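Local coordinates for lumazine-binding protein (Silicibacter pomeroyi DSS-3, PDB 3FKA), which is of unknown function, but belongs to the NTF2-like clan and probably resembles the putative lumazine-binding proteins of its family, at residues B[6-11]-B[77-82]; B[98-103]-B[114-119]. One frame throughout, in Å; residues are numbered along the deposited sequence.

Contact 1: B[6-11]-B[77-82]; sequences EHIAAL and VSVQGD
I8 and L11 bring the first turns of helix 4-24 down on V77 and V79 of strand 72-80, helix-on-sheet packing of the NTF2-like alpha+beta fold. The axes of helix 6-11 and strand 77-80 come within 9.8 Å, and their directions make an angle of 132°, so the helix runs diagonally and roughly against the strand. No hydrogen bond joins the two; the backbones are held apart by one layer of aliphatic side chains. The strand alternates: V77 and V79 direct their CB atoms toward the helix, while S78 between them points away and packs against a third subunit, where its small polar side chain meets F100 of that chain. I8 and L11 are three residues apart, close to one helical turn, which lets both reach the same pair of valines. I8 uses its CG1 branch, 4.1 Å from CG2 of V79, the methyl that stands anti to the carbonyl carbon of that valine. I8 also packs on I8 of a second subunit, so its branched side chain serves both the core and the interface with that subunit. W110 of strand 109-119 touches both L11 and V79. Leucine suits its position by reach: its CD1 branch meets both valines, touching V77 through CG1 and lying 3.6 Å from V79 CG2.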
ATOM      1  N   GLU B   6       1.187 -16.749  -6.230  1.00 28.17           N
ATOM      2  CA  GLU B   6       2.425 -17.516  -6.138  1.00 28.05           C
ATOM      3  C   GLU B   6       3.585 -16.570  -5.852  1.00 26.07           C
ATOM      4  O   GLU B   6       4.444 -16.884  -5.035  1.00 24.53           O
ATOM      5  CB  GLU B   6       2.643 -18.327  -7.422  1.00 28.93           C
ATOM      6  CG  GLU B   6       1.656 -19.482  -7.526  1.00 29.96           C
ATOM      7  CD  GLU B   6       1.591 -20.157  -8.900  1.00 30.52           C
ATOM      8  OE1 GLU B   6       1.733 -19.488  -9.950  1.00 31.41           O
ATOM      9  OE2 GLU B   6       1.316 -21.371  -8.916  1.00 32.53           O
ATOM     10  N   HIS B   7       3.623 -15.423  -6.527  1.00 25.57           N
ATOM     11  CA  HIS B   7       4.682 -14.444  -6.256  1.00 25.77           C
ATOM     12  C   HIS B   7       4.593 -13.913  -4.817  1.00 25.30           C
ATOM     13  O   HIS B   7       5.613 -13.736  -4.169  1.00 24.12           O
ATOM     14  CB  HIS B   7       4.699 -13.288  -7.266  1.00 27.68           C
ATOM     15  CG  HIS B   7       5.115 -13.711  -8.641  1.00 28.70           C
ATOM     16  ND1 HIS B   7       6.263 -14.441  -8.869  1.00 28.86           N
ATOM     17  CD2 HIS B   7       4.598 -13.431  -9.861  1.00 29.46           C
ATOM     18  CE1 HIS B   7       6.387 -14.658 -10.167  1.00 29.39           C
ATOM     19  NE2 HIS B   7       5.403 -14.041 -10.793  1.00 29.32           N
ATOM     20  N   ILE B   8       3.376 -13.648  -4.333  1.00 24.13           N
ATOM     21  CA  ILE B   8       3.198 -13.165  -2.947  1.00 24.43           C
ATOM     22  C   ILE B   8       3.679 -14.217  -1.941  1.00 23.75           C
ATOM     23  O   ILE B   8       4.322 -13.865  -0.925  1.00 23.31           O
ATOM     24  CB  ILE B   8       1.755 -12.679  -2.718  1.00 24.42           C
ATOM     25  CG1 ILE B   8       1.586 -11.367  -3.482  1.00 24.62           C
ATOM     26  CG2 ILE B   8       1.478 -12.442  -1.240  1.00 24.10           C
ATOM     27  CD1 ILE B   8       0.175 -10.904  -3.606  1.00 24.17           C
ATOM     28  N   ALA B   9       3.408 -15.496  -2.213  1.00 23.92           N
ATOM     29  CA  ALA B   9       3.901 -16.581  -1.353  1.00 23.36           C
ATOM     30  C   ALA B   9       5.449 -16.587  -1.354  1.00 22.70           C
ATOM     31  O   ALA B   9       6.100 -16.729  -0.302  1.00 21.83           O
ATOM     32  CB  ALA B   9       3.333 -17.921  -1.813  1.00 23.33           C
ATOM     33  N   ALA B  10       6.051 -16.392  -2.527  1.00 22.84           N
ATOM     34  CA  ALA B  10       7.531 -16.350  -2.631  1.00 23.06           C
ATOM     35  C   ALA B  10       8.139 -15.171  -1.855  1.00 22.85           C
ATOM     36  O   ALA B  10       9.169 -15.307  -1.172  1.00 22.57           O
ATOM     37  CB  ALA B  10       7.967 -16.316  -4.085  1.00 22.94           C
ATOM     38  N   LEU B  11       7.472 -14.021  -1.935  1.00 23.17           N
ATOM     39  CA  LEU B  11       7.893 -12.804  -1.239  1.00 23.17           C
ATOM     40  C   LEU B  11       7.749 -12.979   0.276  1.00 23.42           C
ATOM     41  O   LEU B  11       8.601 -12.517   1.043  1.00 23.85           O
ATOM     42  CB  LEU B  11       7.102 -11.586  -1.775  1.00 23.27           C
ATOM     43  CG  LEU B  11       7.479 -11.136  -3.194  1.00 22.29           C
ATOM     44  CD1 LEU B  11       6.335 -10.270  -3.848  1.00 22.60           C
ATOM     45  CD2 LEU B  11       8.824 -10.418  -3.234  1.00 23.00           C
ATOM     46  N   VAL B  77       2.446  -5.599   1.017  1.00 23.23           N
ATOM     47  CA  VAL B  77       3.138  -6.189  -0.120  0.50 23.66           C
ATOM     48  C   VAL B  77       2.452  -5.650  -1.360  1.00 23.04           C
ATOM     49  O   VAL B  77       1.229  -5.740  -1.450  1.00 23.95           O
ATOM     50  CB  VAL B  77       3.051  -7.724  -0.183  0.50 23.81           C
ATOM     51  CG1 VAL B  77       3.849  -8.237  -1.392  0.50 24.24           C
ATOM     52  CG2 VAL B  77       3.558  -8.386   1.103  0.50 24.54           C
ATOM     53  N   SER B  78       3.222  -5.074  -2.296  1.00 23.23           N
ATOM     54  CA  SER B  78       2.698  -4.543  -3.557  1.00 23.20           C
ATOM     55  C   SER B  78       3.515  -5.199  -4.663  1.00 22.95           C
ATOM     56  O   SER B  78       4.738  -5.293  -4.543  1.00 22.56           O
ATOM     57  CB  SER B  78       2.791  -3.015  -3.652  1.00 24.10           C
ATOM     58  OG  SER B  78       1.985  -2.388  -2.670  1.00 25.83           O
ATOM     59  N   VAL B  79       2.856  -5.642  -5.734  1.00 22.03           N
ATOM     60  CA  VAL B  79       3.541  -6.317  -6.831  1.00 22.39           C
ATOM     61  C   VAL B  79       3.051  -5.784  -8.173  1.00 22.42           C
ATOM     62  O   VAL B  79       1.836  -5.588  -8.360  1.00 21.95           O
ATOM     63  CB  VAL B  79       3.276  -7.838  -6.823  1.00 22.42           C
ATOM     64  CG1 VAL B  79       4.023  -8.548  -7.975  1.00 22.38           C
ATOM     65  CG2 VAL B  79       3.653  -8.502  -5.502  1.00 22.82           C
ATOM     66  N   GLN B  80       3.985  -5.496  -9.077  1.00 22.61           N
ATOM     67  CA  GLN B  80       3.645  -5.085 -10.464  1.00 22.53           C
ATOM     68  C   GLN B  80       4.595  -5.856 -11.352  1.00 22.34           C
ATOM     69  O   GLN B  80       5.768  -5.565 -11.371  1.00 22.09           O
ATOM     70  CB  GLN B  80       3.749  -3.585 -10.675  1.00 23.19           C
ATOM     71  CG  GLN B  80       2.683  -2.776  -9.951  1.00 23.10           C
ATOM     72  CD  GLN B  80       1.265  -2.945 -10.547  1.00 24.35           C
ATOM     73  OE1 GLN B  80       1.099  -3.172 -11.742  1.00 25.06           O
ATOM     74  NE2 GLN B  80       0.254  -2.814  -9.707  1.00 24.66           N
ATOM     75  N   GLY B  81       4.096  -6.855 -12.083  1.00 22.41           N
ATOM     76  CA  GLY B  81       4.992  -7.665 -12.929  1.00 22.64           C
ATOM     77  C   GLY B  81       6.142  -8.282 -12.133  1.00 23.07           C
ATOM     78  O   GLY B  81       5.922  -9.044 -11.183  1.00 23.74           O
ATOM     79  N   ASP B  82       7.372  -7.918 -12.497  1.00 23.29           N
ATOM     80  CA  ASP B  82       8.575  -8.463 -11.856  1.00 22.96           C
ATOM     81  C   ASP B  82       9.168  -7.573 -10.732  1.00 22.98           C
ATOM     82  O   ASP B  82      10.323  -7.799 -10.335  1.00 22.99           O
ATOM     83  CB  ASP B  82       9.617  -8.864 -12.922  1.00 23.77           C
ATOM     84  CG  ASP B  82      10.115  -7.716 -13.765  1.00 24.30           C
ATOM     85  OD1 ASP B  82       9.755  -6.559 -13.502  1.00 24.72           O
ATOM     86  OD2 ASP B  82      10.887  -8.016 -14.709  1.00 24.83           O
TER

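Contact 2: B[98-103]-B[114-119]; sequences DDFLTV and SKVYRI
D98 and R118 lie side by side on neighbouring antiparallel strands, pointing the same way, with carboxylate and guanidinium planes 32° apart. D98 OD2 sits at the guanidinium edge and takes NE of R118 at 2.7 Å through its anti lone pair; NH2 of R118 adds a weak bond to the same oxygen. R118 reaches back because its chain is bent at chi2 (76°), which folds the long side chain across to the aspartate. OD1 of D98 meanwhile serves R120 and H87, so both carboxylate oxygens are engaged. With an alanine in place of R118, D98 OD2 would probably lose its charged partner and the carboxylate would be less firmly fixed.

On the same face, F100 and V116 cross, V116 CG2 coming 3.5 Å from F100 CB, while the phenyl ring reaches on to meet H87 edge-to-face. T102 and S114 follow; S114 OG bonds S39 OG, a water links it to F100 O, and T102 OG1 bonds S114 of a third subunit.

The other face holds L101, K115, D99 and Y117. L101 CD2 runs alongside the K115 methylenes, which then pass D99 on the way to a salt bridge between NZ and E40. D99 OD1 comes 3.3 Å from CB of Y117, its carboxylate turned 76° from the ring plane, and OD2 goes to Y18 and N90; an unidentified molecule, probably from crystallisation, lies close by, consistent with a pocket. Between these two faces, F100 and V116 exchange two nearly straight backbone bonds as a hydrogen-bonded pair of the antiparallel hairpin that strands 95-106 and 109-119 form in the NTF2-like sheet.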
ATOM      1  N   ASP B  98      10.614  -0.379  10.999  1.00 23.02           N
ATOM      2  CA  ASP B  98       9.734  -0.430   9.867  1.00 23.15           C
ATOM      3  C   ASP B  98      10.744  -0.454   8.724  1.00 23.26           C
ATOM      4  O   ASP B  98      11.576   0.452   8.652  1.00 23.37           O
ATOM      5  CB  ASP B  98       8.846   0.777   9.711  1.00 23.15           C
ATOM      6  CG  ASP B  98       7.728   0.776  10.705  1.00 23.09           C
ATOM      7  OD1 ASP B  98       6.885  -0.146  10.669  1.00 23.20           O
ATOM      8  OD2 ASP B  98       7.690   1.697  11.511  1.00 23.61           O
ATOM      9  N   ASP B  99      10.687  -1.488   7.899  1.00 23.29           N
ATOM     10  CA  ASP B  99      11.523  -1.647   6.730  1.00 24.26           C
ATOM     11  C   ASP B  99      10.685  -1.537   5.473  1.00 24.76           C
ATOM     12  O   ASP B  99       9.602  -2.137   5.415  1.00 25.98           O
ATOM     13  CB  ASP B  99      12.151  -3.039   6.659  1.00 25.10           C
ATOM     14  CG  ASP B  99      13.178  -3.313   7.729  1.00 26.60           C
ATOM     15  OD1 ASP B  99      13.713  -2.403   8.401  1.00 26.62           O
ATOM     16  OD2 ASP B  99      13.492  -4.508   7.860  1.00 28.18           O
ATOM     17  N   PHE B 100      11.156  -0.759   4.485  1.00 24.90           N
ATOM     18  CA  PHE B 100      10.535  -0.656   3.178  1.00 25.14           C
ATOM     19  C   PHE B 100      11.560  -1.274   2.227  1.00 26.04           C
ATOM     20  O   PHE B 100      12.646  -0.709   2.054  1.00 26.14           O
ATOM     21  CB  PHE B 100      10.176   0.746   2.734  1.00 24.98           C
ATOM     22  CG  PHE B 100       9.126   1.431   3.560  1.00 24.80           C
ATOM     23  CD1 PHE B 100       8.118   0.732   4.256  1.00 24.78           C
ATOM     24  CD2 PHE B 100       9.030   2.812   3.510  1.00 24.26           C
ATOM     25  CE1 PHE B 100       7.141   1.406   4.913  1.00 25.41           C
ATOM     26  CE2 PHE B 100       8.039   3.469   4.150  1.00 25.19           C
ATOM     27  CZ  PHE B 100       7.080   2.780   4.859  1.00 25.23           C
ATOM     28  N   LEU B 101      11.204  -2.415   1.640  1.00 26.71           N
ATOM     29  CA  LEU B 101      12.073  -3.165   0.744  0.50 26.67           C
ATOM     30  C   LEU B 101      11.627  -3.064  -0.713  1.00 27.15           C
ATOM     31  O   LEU B 101      10.435  -3.097  -0.960  1.00 27.09           O
ATOM     32  CB  LEU B 101      12.024  -4.650   1.131  0.50 26.99           C
ATOM     33  CG  LEU B 101      12.380  -5.176   2.537  0.50 27.24           C
ATOM     34  CD1 LEU B 101      11.924  -6.649   2.695  0.50 27.73           C
ATOM     35  CD2 LEU B 101      13.858  -5.055   2.881  0.50 26.90           C
ATOM     36  N   THR B 102      12.566  -2.932  -1.657  1.00 26.17           N
ATOM     37  CA  THR B 102      12.269  -2.937  -3.099  1.00 25.81           C
ATOM     38  C   THR B 102      12.861  -4.293  -3.504  1.00 24.38           C
ATOM     39  O   THR B 102      13.963  -4.655  -3.036  1.00 24.05           O
ATOM     40  CB  THR B 102      12.840  -1.770  -3.915  1.00 26.35           C
ATOM     41  OG1 THR B 102      14.235  -1.609  -3.644  1.00 28.48           O
ATOM     42  CG2 THR B 102      12.106  -0.495  -3.549  1.00 27.02           C
ATOM     43  N   VAL B 103      12.140  -5.041  -4.345  1.00 23.94           N
ATOM     44  CA  VAL B 103      12.533  -6.403  -4.703  1.00 23.55           C
ATOM     45  C   VAL B 103      12.306  -6.607  -6.189  1.00 23.52           C
ATOM     46  O   VAL B 103      11.355  -6.035  -6.749  1.00 23.33           O
ATOM     47  CB  VAL B 103      11.681  -7.435  -3.915  1.00 23.95           C
ATOM     48  CG1 VAL B 103      12.318  -8.835  -3.951  1.00 23.97           C
ATOM     49  CG2 VAL B 103      11.482  -7.020  -2.433  1.00 23.65           C
ATOM     50  N   SER B 114      16.913  -3.063  -2.315  1.00 24.78           N
ATOM     51  CA  SER B 114      17.218  -2.067  -1.314  1.00 25.89           C
ATOM     52  C   SER B 114      16.282  -2.176  -0.144  1.00 25.60           C
ATOM     53  O   SER B 114      15.182  -2.711  -0.265  1.00 24.50           O
ATOM     54  CB  SER B 114      17.068  -0.652  -1.910  1.00 26.84           C
ATOM     55  OG  SER B 114      17.389   0.365  -0.954  1.00 29.62           O
ATOM     56  N   LYS B 115      16.753  -1.654   0.971  1.00 25.50           N
ATOM     57  CA  LYS B 115      15.990  -1.612   2.207  0.50 25.08           C
ATOM     58  C   LYS B 115      16.165  -0.243   2.847  1.00 25.39           C
ATOM     59  O   LYS B 115      17.286   0.185   3.054  1.00 26.37           O
ATOM     60  CB  LYS B 115      16.478  -2.636   3.224  0.50 25.32           C
ATOM     61  CG  LYS B 115      15.591  -2.749   4.499  0.50 25.30           C
ATOM     62  CD  LYS B 115      16.386  -3.210   5.728  0.50 25.08           C
ATOM     63  CE  LYS B 115      17.213  -4.464   5.482  0.50 24.92           C
ATOM     64  NZ  LYS B 115      17.975  -4.815   6.700  0.50 25.00           N
ATOM     65  N   VAL B 116      15.053   0.454   3.118  1.00 24.36           N
ATOM     66  CA  VAL B 116      15.106   1.729   3.861  0.50 24.10           C
ATOM     67  C   VAL B 116      14.377   1.383   5.142  1.00 24.46           C
ATOM     68  O   VAL B 116      13.474   0.533   5.131  1.00 24.32           O
ATOM     69  CB  VAL B 116      14.515   2.994   3.189  0.50 23.74           C
ATOM     70  CG1 VAL B 116      15.323   3.358   1.940  0.50 23.36           C
ATOM     71  CG2 VAL B 116      13.038   2.838   2.889  0.50 23.25           C
ATOM     72  N   TYR B 117      14.813   1.979   6.251  1.00 23.76           N
ATOM     73  CA  TYR B 117      14.211   1.701   7.530  1.00 23.59           C
ATOM     74  C   TYR B 117      14.143   2.914   8.430  1.00 22.91           C
ATOM     75  O   TYR B 117      14.832   3.944   8.213  1.00 22.81           O
ATOM     76  CB  TYR B 117      15.028   0.609   8.271  1.00 23.86           C
ATOM     77  CG  TYR B 117      16.404   1.117   8.673  1.00 24.20           C
ATOM     78  CD1 TYR B 117      16.603   1.830   9.871  1.00 23.65           C
ATOM     79  CD2 TYR B 117      17.491   0.960   7.823  1.00 24.20           C
ATOM     80  CE1 TYR B 117      17.835   2.358  10.212  1.00 24.15           C
ATOM     81  CE2 TYR B 117      18.750   1.474   8.181  1.00 24.08           C
ATOM     82  CZ  TYR B 117      18.910   2.173   9.370  1.00 24.37           C
ATOM     83  OH  TYR B 117      20.159   2.671   9.709  1.00 25.03           O
ATOM     84  N   ARG B 118      13.276   2.819   9.426  1.00 22.96           N
ATOM     85  CA  ARG B 118      13.219   3.833  10.469  1.00 22.85           C
ATOM     86  C   ARG B 118      13.046   3.055  11.767  1.00 23.06           C
ATOM     87  O   ARG B 118      12.402   2.006  11.787  1.00 23.06           O
ATOM     88  CB  ARG B 118      12.162   4.922  10.249  1.00 23.69           C
ATOM     89  CG  ARG B 118      10.695   4.576  10.404  1.00 23.81           C
ATOM     90  CD  ARG B 118      10.205   4.427  11.873  1.00 24.41           C
ATOM     91  NE  ARG B 118       8.774   4.152  11.926  1.00 24.17           N
ATOM     92  CZ  ARG B 118       7.825   4.965  12.396  1.00 25.17           C
ATOM     93  NH1 ARG B 118       8.078   6.162  12.923  1.00 25.83           N
ATOM     94  NH2 ARG B 118       6.567   4.545  12.350  1.00 25.29           N
ATOM     95  N   ILE B 119      13.643   3.562  12.830  1.00 23.11           N
ATOM     96  CA  ILE B 119      13.542   2.938  14.136  1.00 24.46           C
ATOM     97  C   ILE B 119      12.409   3.618  14.872  1.00 25.63           C
ATOM     98  O   ILE B 119      12.356   4.848  14.947  1.00 24.61           O
ATOM     99  CB  ILE B 119      14.838   3.086  14.939  1.00 24.60           C
ATOM    100  CG1 ILE B 119      15.990   2.402  14.209  1.00 25.21           C
ATOM    101  CG2 ILE B 119      14.631   2.493  16.350  1.00 25.08           C
ATOM    102  CD1 ILE B 119      17.359   2.695  14.748  1.00 25.57           C
TER
HETATM  103  O   HOH W   1      14.466   0.556  -0.292  1.00 22.92           O

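Contact 1 closes before contact 2 opens along the chain, and their centres lie 16 Å apart on one mixed sheet. Contact 1 sets helix 4-24 over strand 72-80, an outermost strand within the chain; contact 2 joins strands 95-106 and 109-119 nearer its middle, with strand 83-92 between the two regions. They touch where L11 CD2 meets V103 CG1 at 3.9 Å, so the same helix spans both. Helix 4-24 also supplies Y18 to D99, running from the edge packing toward D99 and its probable pocket. Both contacts reach the third subunit, and contact 1 continues the sheet into the second, so the monomer's core and its assembly are built from the same strands.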